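Local coordinates for protein putative fimbrium subunit Fim1C (Bacteroides uniformis, PDB 4K4K) that probably forms part of the tip of fimbriae, surface filaments that mediate cell adhesion and biofilm formation, at residues A[102-107]-A[172-177]; A[168-173]-A[205-210]; A[35-40]-A[90-95]. All blocks are in the same frame, centred on the assembly; numbering follows the deposited sequence. Where two conformers were deposited one is given.

Interaction 1 (A[102-107]-A[172-177])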
loop_
_atom_site.group_PDB
_atom_site.type_symbol
_atom_site.label_atom_id
_atom_site.label_comp_id
_atom_site.label_asym_id
_atom_site.label_seq_id
_atom_site.Cartn_x
_atom_site.Cartn_y
_atom_site.Cartn_z
ATOM N N TYR A 102 8.519 8.934 -5.976
ATOM C CA TYR A 102 8.632 7.683 -5.232
ATOM C C TYR A 102 8.692 6.554 -6.258
ATOM O O TYR A 102 7.796 6.440 -7.110
ATOM C CB TYR A 102 7.436 7.532 -4.293
ATOM C CG TYR A 102 7.501 6.312 -3.409
ATOM C CD1 TYR A 102 7.180 5.051 -3.907
ATOM C CD2 TYR A 102 7.855 6.414 -2.063
ATOM C CE1 TYR A 102 7.211 3.920 -3.095
ATOM C CE2 TYR A 102 7.883 5.279 -1.235
ATOM C CZ TYR A 102 7.549 4.036 -1.759
ATOM O OH TYR A 102 7.514 2.886 -0.987
ATOM N N THR A 103 9.760 5.741 -6.205
ATOM C CA THR A 103 9.940 4.617 -7.141
ATOM C C THR A 103 9.466 3.350 -6.438
ATOM O O THR A 103 9.915 3.055 -5.333
ATOM C CB THR A 103 11.394 4.527 -7.644
ATOM O OG1 THR A 103 12.266 4.499 -6.513
ATOM C CG2 THR A 103 11.782 5.713 -8.537
ATOM N N VAL A 104 8.482 2.667 -7.035
ATOM C CA VAL A 104 7.871 1.450 -6.514
ATOM C C VAL A 104 8.590 0.235 -7.075
ATOM O O VAL A 104 8.760 0.154 -8.290
ATOM C CB VAL A 104 6.344 1.371 -6.903
ATOM C CG1 VAL A 104 5.706 0.062 -6.460
ATOM C CG2 VAL A 104 5.538 2.564 -6.375
ATOM N N ASP A 105 8.895 -0.749 -6.224
ATOM C CA ASP A 105 9.420 -2.050 -6.631
ATOM C C ASP A 105 8.701 -3.098 -5.768
ATOM O O ASP A 105 8.826 -3.058 -4.552
ATOM C CB ASP A 105 10.962 -2.136 -6.520
ATOM C CG ASP A 105 11.568 -3.462 -6.970
ATOM O OD1 ASP A 105 10.796 -4.381 -7.366
ATOM O OD2 ASP A 105 12.805 -3.600 -6.898
ATOM N N VAL A 106 7.833 -3.916 -6.378
ATOM C CA VAL A 106 7.055 -4.912 -5.623
ATOM C C VAL A 106 7.683 -6.327 -5.797
ATOM O O VAL A 106 7.023 -7.305 -5.437
ATOM C CB VAL A 106 5.526 -4.899 -5.947
ATOM C CG1 VAL A 106 4.857 -3.581 -5.493
ATOM C CG2 VAL A 106 5.257 -5.180 -7.430
ATOM N N SER A 107 8.953 -6.430 -6.317
ATOM C CA SER A 107 9.658 -7.722 -6.476
ATOM C C SER A 107 9.888 -8.389 -5.132
ATOM O O SER A 107 9.928 -9.619 -5.058
ATOM C CB SER A 107 11.004 -7.535 -7.172
ATOM O OG SER A 107 10.871 -6.947 -8.456
ATOM N N THR A 172 6.617 -5.104 -12.122
ATOM C CA THR A 172 7.068 -4.917 -10.742
ATOM C C THR A 172 7.553 -3.492 -10.434
ATOM O O THR A 172 7.752 -3.174 -9.253
ATOM C CB THR A 172 8.191 -5.916 -10.410
ATOM O OG1 THR A 172 9.287 -5.700 -11.311
ATOM C CG2 THR A 172 7.716 -7.385 -10.438
ATOM N N ALA A 173 7.687 -2.627 -11.457
ATOM C CA ALA A 173 8.153 -1.244 -11.258
ATOM C C ALA A 173 7.085 -0.190 -11.581
ATOM O O ALA A 173 6.402 -0.279 -12.597
ATOM C CB ALA A 173 9.384 -0.990 -12.127
ATOM N N ALA A 174 6.977 0.819 -10.730
ATOM C CA ALA A 174 6.055 1.930 -10.953
ATOM C C ALA A 174 6.626 3.205 -10.331
ATOM O O ALA A 174 7.590 3.142 -9.587
ATOM C CB ALA A 174 4.661 1.611 -10.383
ATOM N N THR A 175 6.039 4.360 -10.662
ATOM C CA THR A 175 6.411 5.652 -10.112
ATOM C C THR A 175 5.186 6.352 -9.585
ATOM O O THR A 175 4.060 6.066 -10.006
ATOM C CB THR A 175 7.128 6.556 -11.152
ATOM O OG1 THR A 175 6.216 6.880 -12.216
ATOM C CG2 THR A 175 8.420 5.909 -11.725
ATOM N N TYR A 176 5.414 7.298 -8.705
ATOM C CA TYR A 176 4.356 8.100 -8.099
ATOM C C TYR A 176 4.944 9.413 -7.696
ATOM O O TYR A 176 5.939 9.445 -6.972
ATOM C CB TYR A 176 3.784 7.348 -6.878
ATOM C CG TYR A 176 2.820 8.152 -6.047
ATOM C CD1 TYR A 176 1.541 8.446 -6.518
ATOM C CD2 TYR A 176 3.164 8.573 -4.763
ATOM C CE1 TYR A 176 0.645 9.201 -5.754
ATOM C CE2 TYR A 176 2.283 9.329 -3.991
ATOM C CZ TYR A 176 1.024 9.643 -4.491
ATOM O OH TYR A 176 0.154 10.374 -3.730
ATOM N N ASN A 177 4.337 10.510 -8.159
ATOM C CA ASN A 177 4.805 11.830 -7.740
ATOM C C ASN A 177 4.081 12.167 -6.419
ATOM O O ASN A 177 2.853 12.297 -6.391
ATOM C CB ASN A 177 4.584 12.879 -8.828
ATOM C CG ASN A 177 5.196 14.202 -8.439
ATOM O OD1 ASN A 177 4.869 14.788 -7.405
ATOM N ND2 ASN A 177 6.185 14.651 -9.202
HETATM O O HOH W 1 11.419 -4.126 -10.674
#

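Interaction 2 (A[168-173]-A[205-210])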
loop_
_atom_site.group_PDB
_atom_site.type_symbol
_atom_site.label_atom_id
_atom_site.label_comp_id
_atom_site.label_asym_id
_atom_site.label_seq_id
_atom_site.Cartn_x
_atom_site.Cartn_y
_atom_site.Cartn_z
ATOM N N SER A 168 1.669 -14.970 -11.609
ATOM C CA SER A 168 2.480 -14.837 -12.812
ATOM C C SER A 168 2.278 -13.517 -13.552
ATOM O O SER A 168 1.299 -12.802 -13.339
ATOM C CB SER A 168 2.168 -15.987 -13.776
ATOM O OG SER A 168 0.864 -15.818 -14.316
ATOM N N ASN A 169 3.219 -13.254 -14.468
ATOM C CA ASN A 169 3.283 -12.163 -15.435
ATOM C C ASN A 169 2.935 -10.814 -14.799
ATOM O O ASN A 169 2.012 -10.094 -15.205
ATOM C CB ASN A 169 2.421 -12.478 -16.643
ATOM C CG ASN A 169 2.865 -13.792 -17.282
ATOM O OD1 ASN A 169 4.056 -14.027 -17.544
ATOM N ND2 ASN A 169 1.947 -14.729 -17.396
ATOM N N GLN A 170 3.707 -10.493 -13.783
ATOM C CA GLN A 170 3.540 -9.234 -13.075
ATOM C C GLN A 170 4.530 -8.197 -13.513
ATOM O O GLN A 170 5.722 -8.498 -13.638
ATOM C CB GLN A 170 3.728 -9.432 -11.557
ATOM C CG GLN A 170 2.711 -10.355 -10.907
ATOM C CD GLN A 170 1.308 -9.832 -11.022
ATOM O OE1 GLN A 170 0.467 -10.398 -11.735
ATOM N NE2 GLN A 170 1.033 -8.709 -10.377
ATOM N N GLN A 171 4.058 -6.958 -13.645
ATOM C CA GLN A 171 4.924 -5.792 -13.784
ATOM C C GLN A 171 5.360 -5.502 -12.351
ATOM O O GLN A 171 4.551 -5.698 -11.430
ATOM C CB GLN A 171 4.190 -4.601 -14.429
ATOM C CG GLN A 171 3.924 -4.788 -15.926
ATOM C CD GLN A 171 5.178 -4.875 -16.774
ATOM O OE1 GLN A 171 6.241 -4.336 -16.436
ATOM N NE2 GLN A 171 5.087 -5.573 -17.891
ATOM N N THR A 172 6.617 -5.104 -12.122
ATOM C CA THR A 172 7.068 -4.917 -10.742
ATOM C C THR A 172 7.553 -3.492 -10.434
ATOM O O THR A 172 7.752 -3.174 -9.253
ATOM C CB THR A 172 8.191 -5.916 -10.410
ATOM O OG1 THR A 172 9.287 -5.700 -11.311
ATOM C CG2 THR A 172 7.716 -7.385 -10.438
ATOM N N ALA A 173 7.687 -2.627 -11.457
ATOM C CA ALA A 173 8.153 -1.244 -11.258
ATOM C C ALA A 173 7.085 -0.190 -11.581
ATOM O O ALA A 173 6.402 -0.279 -12.597
ATOM C CB ALA A 173 9.384 -0.990 -12.127
ATOM N N GLY A 205 -0.305 -10.516 -0.735
ATOM C CA GLY A 205 0.632 -9.813 -1.593
ATOM C C GLY A 205 0.178 -8.408 -1.903
ATOM O O GLY A 205 -0.990 -8.085 -1.733
ATOM N N ILE A 206 1.110 -7.573 -2.349
ATOM C CA ILE A 206 0.845 -6.221 -2.821
ATOM C C ILE A 206 1.360 -6.189 -4.245
ATOM O O ILE A 206 2.528 -6.507 -4.494
ATOM C CB ILE A 206 1.462 -5.117 -1.925
ATOM C CG1 ILE A 206 0.754 -5.113 -0.551
ATOM C CG2 ILE A 206 1.346 -3.715 -2.619
ATOM C CD1 ILE A 206 1.370 -4.195 0.524
ATOM N N VAL A 207 0.473 -5.896 -5.186
ATOM C CA VAL A 207 0.837 -5.919 -6.605
ATOM C C VAL A 207 0.479 -4.582 -7.250
ATOM O O VAL A 207 -0.247 -3.773 -6.662
ATOM C CB VAL A 207 0.168 -7.114 -7.350
ATOM C CG1 VAL A 207 0.627 -8.462 -6.758
ATOM C CG2 VAL A 207 -1.362 -6.982 -7.360
ATOM N N LEU A 208 0.940 -4.386 -8.484
ATOM C CA LEU A 208 0.647 -3.153 -9.187
ATOM C C LEU A 208 -0.746 -3.170 -9.795
ATOM O O LEU A 208 -1.207 -4.222 -10.267
ATOM C CB LEU A 208 1.677 -2.939 -10.313
ATOM C CG LEU A 208 3.144 -2.810 -9.915
ATOM C CD1 LEU A 208 3.975 -2.422 -11.124
ATOM C CD2 LEU A 208 3.336 -1.770 -8.790
ATOM N N PRO A 209 -1.379 -1.982 -9.917
ATOM C CA PRO A 209 -2.652 -1.918 -10.662
ATOM C C PRO A 209 -2.442 -2.383 -12.101
ATOM O O PRO A 209 -1.348 -2.222 -12.646
ATOM C CB PRO A 209 -3.030 -0.424 -10.608
ATOM C CG PRO A 209 -2.221 0.146 -9.451
ATOM C CD PRO A 209 -0.954 -0.643 -9.443
ATOM N N ALA A 210 -3.456 -2.997 -12.695
ATOM C CA ALA A 210 -3.408 -3.517 -14.060
ATOM C C ALA A 210 -4.769 -3.386 -14.704
ATOM O O ALA A 210 -5.777 -3.847 -14.142
ATOM C CB ALA A 210 -2.967 -4.985 -14.070
HETATM O O HOH W 2 2.606 -6.421 -9.610
#

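Interaction 3 (A[35-40]-A[90-95])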
loop_
_atom_site.group_PDB
_atom_site.type_symbol
_atom_site.label_atom_id
_atom_site.label_comp_id
_atom_site.label_asym_id
_atom_site.label_seq_id
_atom_site.Cartn_x
_atom_site.Cartn_y
_atom_site.Cartn_z
ATOM N N GLY A 35 6.836 4.057 15.219
ATOM C CA GLY A 35 7.977 4.316 14.350
ATOM C C GLY A 35 7.639 4.586 12.894
ATOM O O GLY A 35 8.523 5.034 12.153
ATOM N N ASP A 36 6.377 4.277 12.449
ATOM C CA ASP A 36 5.922 4.501 11.060
ATOM C C ASP A 36 6.153 5.964 10.699
ATOM O O ASP A 36 5.837 6.847 11.501
ATOM C CB ASP A 36 4.439 4.145 10.876
ATOM C CG ASP A 36 4.127 2.715 10.424
ATOM O OD1 ASP A 36 5.078 1.967 10.099
ATOM O OD2 ASP A 36 2.927 2.361 10.362
ATOM N N ALA A 37 6.745 6.205 9.527
ATOM C CA ALA A 37 7.116 7.560 9.123
ATOM C C ALA A 37 6.478 7.960 7.794
ATOM O O ALA A 37 6.305 7.135 6.880
ATOM C CB ALA A 37 8.635 7.677 9.041
ATOM N N ILE A 38 6.081 9.232 7.715
ATOM C CA ILE A 38 5.493 9.825 6.507
ATOM C C ILE A 38 6.349 11.024 6.100
ATOM O O ILE A 38 7.066 11.577 6.937
ATOM C CB ILE A 38 3.999 10.224 6.708
ATOM C CG1 ILE A 38 3.845 11.323 7.798
ATOM C CG2 ILE A 38 3.169 8.966 7.077
ATOM C CD1 ILE A 38 2.448 11.954 7.887
ATOM N N GLY A 39 6.248 11.411 4.839
ATOM C CA GLY A 39 6.908 12.608 4.328
ATOM C C GLY A 39 5.826 13.645 4.079
ATOM O O GLY A 39 4.828 13.332 3.432
ATOM N N ILE A 40 5.977 14.855 4.610
ATOM C CA ILE A 40 4.984 15.930 4.426
ATOM C C ILE A 40 5.602 17.052 3.649
ATOM O O ILE A 40 6.781 17.407 3.879
ATOM C CB ILE A 40 4.445 16.451 5.803
ATOM C CG1 ILE A 40 3.908 15.276 6.688
ATOM C CG2 ILE A 40 3.372 17.560 5.622
ATOM C CD1 ILE A 40 3.292 15.691 8.078
ATOM N N TYR A 90 3.341 7.803 2.370
ATOM C CA TYR A 90 3.881 6.739 3.213
ATOM C C TYR A 90 4.353 5.624 2.274
ATOM O O TYR A 90 3.647 5.350 1.310
ATOM C CB TYR A 90 2.759 6.224 4.172
ATOM C CG TYR A 90 3.127 4.939 4.880
ATOM C CD1 TYR A 90 3.845 4.960 6.076
ATOM C CD2 TYR A 90 2.874 3.694 4.291
ATOM C CE1 TYR A 90 4.287 3.774 6.682
ATOM C CE2 TYR A 90 3.260 2.500 4.919
ATOM C CZ TYR A 90 3.965 2.550 6.115
ATOM O OH TYR A 90 4.390 1.396 6.725
ATOM N N PRO A 91 5.449 4.905 2.559
ATOM C CA PRO A 91 6.396 5.118 3.669
ATOM C C PRO A 91 7.457 6.128 3.305
ATOM O O PRO A 91 7.957 6.160 2.165
ATOM C CB PRO A 91 6.980 3.714 3.891
ATOM C CG PRO A 91 7.015 3.134 2.482
ATOM C CD PRO A 91 5.825 3.734 1.738
ATOM N N TYR A 92 7.793 6.979 4.268
ATOM C CA TYR A 92 8.822 7.997 4.087
ATOM C C TYR A 92 10.118 7.405 3.527
ATOM O O TYR A 92 10.538 6.315 3.942
ATOM C CB TYR A 92 9.125 8.639 5.454
ATOM C CG TYR A 92 10.324 9.555 5.450
ATOM C CD1 TYR A 92 10.223 10.867 4.988
ATOM C CD2 TYR A 92 11.575 9.104 5.881
ATOM C CE1 TYR A 92 11.323 11.725 5.003
ATOM C CE2 TYR A 92 12.684 9.944 5.875
ATOM C CZ TYR A 92 12.552 11.257 5.451
ATOM O OH TYR A 92 13.645 12.088 5.469
ATOM N N ARG A 93 10.730 8.130 2.573
ATOM C CA ARG A 93 12.060 7.864 1.997
ATOM C C ARG A 93 12.897 9.099 2.181
ATOM O O ARG A 93 12.441 10.180 1.825
ATOM C CB ARG A 93 12.008 7.523 0.511
ATOM C CG ARG A 93 11.325 6.229 0.224
ATOM C CD ARG A 93 11.965 5.614 -0.979
ATOM N NE ARG A 93 11.373 4.321 -1.242
ATOM C CZ ARG A 93 11.071 3.890 -2.449
ATOM N NH1 ARG A 93 11.308 4.654 -3.514
ATOM N NH2 ARG A 93 10.526 2.696 -2.607
ATOM N N GLU A 94 14.127 8.942 2.718
ATOM C CA GLU A 94 15.033 10.063 2.965
ATOM C C GLU A 94 15.351 10.806 1.672
ATOM O O GLU A 94 15.356 12.040 1.664
ATOM C CB GLU A 94 16.325 9.557 3.644
ATOM C CG GLU A 94 17.292 10.654 4.082
ATOM C CD GLU A 94 16.781 11.727 5.028
ATOM O OE1 GLU A 94 16.139 11.384 6.048
ATOM O OE2 GLU A 94 17.055 12.919 4.760
ATOM N N THR A 95 15.568 10.068 0.579
ATOM C CA THR A 95 15.858 10.672 -0.718
ATOM C C THR A 95 14.876 10.123 -1.757
ATOM O O THR A 95 14.802 8.920 -1.969
ATOM C CB THR A 95 17.328 10.423 -1.140
ATOM O OG1 THR A 95 18.198 10.855 -0.091
ATOM C CG2 THR A 95 17.703 11.169 -2.430
#

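Interaction 1 (A[102-107]-A[172-177])
Strand 102-105 runs antiparallel to strand 173-177, a two-strand pairing in the middle of an all-beta fimbrillin-like chain. The short axes approach to 4.6 Å with 155° between their directions. Tyr-102 with Tyr-176 and Val-104 with Ala-174 are the hydrogen-bonded pairs; Thr-103 with Thr-175 and Asp-105 with Ala-173 are the non-hydrogen-bonded ones. In the pair nearer the loop end, Val-104 N reaches Ala-174 O at 2.7 Å and Ala-174 N returns to Val-104 O at 3.1 Å. The pairing outlasts strand 102-105 by one bond, Val-106 N to Thr-172 O at 3.0 Å.

As the alternation of a beta strand requires, the side chains sort onto two faces. Tyr-102, Val-104, Ala-174 and Tyr-176 share the buried one, where Val-104 CB sits 3.9 Å from Ala-174 CB. A first torsion of -176° swings the Tyr-102 ring away from the partner strand and leaves CB at the edge of the Tyr-176 ring, while Val-104 CG2 meets the edge of Tyr-102's own ring. Thr-103, Asp-105, Ala-173 and Thr-175 occupy the other face.

Beyond Asp-105 the strand gives way to an Asx turn, in which Asp-105 OD1 accepts from Ser-107 N at 2.9 Å, out of the carboxylate plane. In the modelled conformer of Ser-107, one of two, OG adds a second bond to OD1 at 2.8 Å, on the syn lone pair, and lies 3.5 Å from Thr-172 CB. A water on Thr-172 OG1 also donates weakly to Asp-105 OD1.

Leu-117 and Leu-141, the latter on strand 132-150, pack against the Val-104 side, Ile-194 of strand 192-199 meets Val-106, and Ala-173 and Thr-175 carry the sheet onward to Thr-187 and Thr-185.

Interaction 2 (A[168-173]-A[205-210])
No direct hydrogen bond joins 168-173 to 205-210: the backbones come nearest at Gln-171 and Leu-208, whose CA atoms are 6.8 Å apart, and a single water spans the gap. It donates to Gln-171 O at 2.8 Å and accepts from Leu-208 N at 2.9 Å, so two main-chain groups beyond each other's range are both satisfied.

Leu-208 supplies most of the side-chain contact. Its CD1 reaches over to the opposing backbone, 3.3 Å from Gln-171 O and 3.6 Å from Ala-173 O, and also lies 4.0 Å from Gln-171 CB. The side chain thus packs one methyl against a run of main chain. The first torsion (-61°) sets CG beside Gln-171 O, and the extended second one (-172°) carries CD1 on toward Ala-173 O.

The segments belong to a beta fold in which the chain turns a corner at Asn-169, so that the strand portions before and after it serve different sheets or faces. Leu-208, just past the end of strand 202-207, packs against 171-173, shortly after the corner, with Leu-141 of strand 132-150 and Val-186 of strand 185-186 among its other neighbours.

Nearer the corner, Gln-170 and Val-207 cross obliquely. The CB of Gln-170 points neither at 205-210 nor away from it; a bend at chi2 brings the end of the chain over Val-207. Val-207 also touches Val-142 and Leu-144. Gln-171 behaves differently: its CB faces Leu-208, but the rest of the chain bends off, and OE1 accepts a hydrogen bond from Gly-189 N.

Interaction 3 (A[35-40]-A[90-95])
Tyr-90, Tyr-92 and Ala-37 account for most of the surface buried between 35-40 and 90-95, and the two tyrosines lie on different sides of Ala-37. At the centre is one backbone bond: Tyr-92 N donates a hydrogen bond to Ala-37 O at 3.0 Å, nearly straight at 170°, although the donor stands above the carbonyl plane.

The same carbonyl is flanked by the other tyrosine, since Tyr-90 CD1 comes within 3.4 Å of Ala-37 O. Because its CG is anti to the main-chain N (chi1 168°), the Tyr-90 ring extends along 35-40, back toward Asp-36. Ile-38 CG2 lies at the edge of this ring, near its plane, and is also 4.0 Å from Tyr-90 CB; the two side chains cross at about a right angle. One ring face is covered by Pro-91 CB, over the centre; a cis peptide bond joins these two residues. Farther out, the Asp-36 carboxylate and the ring are inclined by 64°, and OD1 is 3.5 Å from Tyr-90 OH, a weak contact at most. Asp-36 OD2 is held more firmly by Glu-33 N.

Tyr-92 takes the other direction. Its CB rests 3.7 Å from Ala-37 CB, and its ring edge runs beside the side-chain-less Gly-39, with CD1 3.8 Å from Gly-39 CA. At the far end Tyr-92 OH donates to Glu-94 OE1 at 2.7 Å in the modelled one of two Glu-94 conformers, while Asn-53 and Lys-55 of strand 47-57 touch the side chain as well.

Strand 37-44 lies between strands 47-57 and 84-90, and the bond from Tyr-92 N to Ala-37 O continues its antiparallel pairing with the latter past the cis peptide before Pro-91, a junction within the fimbrillin-like fold.

Overall arrangement
From the N terminus, strand 37-44 opens interaction 3, which closes when the chain leaves strand 84-90 through 90-95. Only then does interaction 1 begin, at 102-107; it closes a loop of 64 intervening residues at 172-177. Interaction 2 starts at 168-173, overlapping that closing segment at Thr-172 and Ala-173, and closes at 205-210, so loops 1 and 2 interlock rather than nest. The two meet where Leu-208 packs on Val-104, Val-106 and Ala-174. Arg-93 joins interaction 3 to interaction 1 through Thr-103 O and the Tyr-102 ring. Interactions 2 and 3, centres about 23 Å apart, do not touch; interaction 1 bridges these opposite sides of the chain's centre.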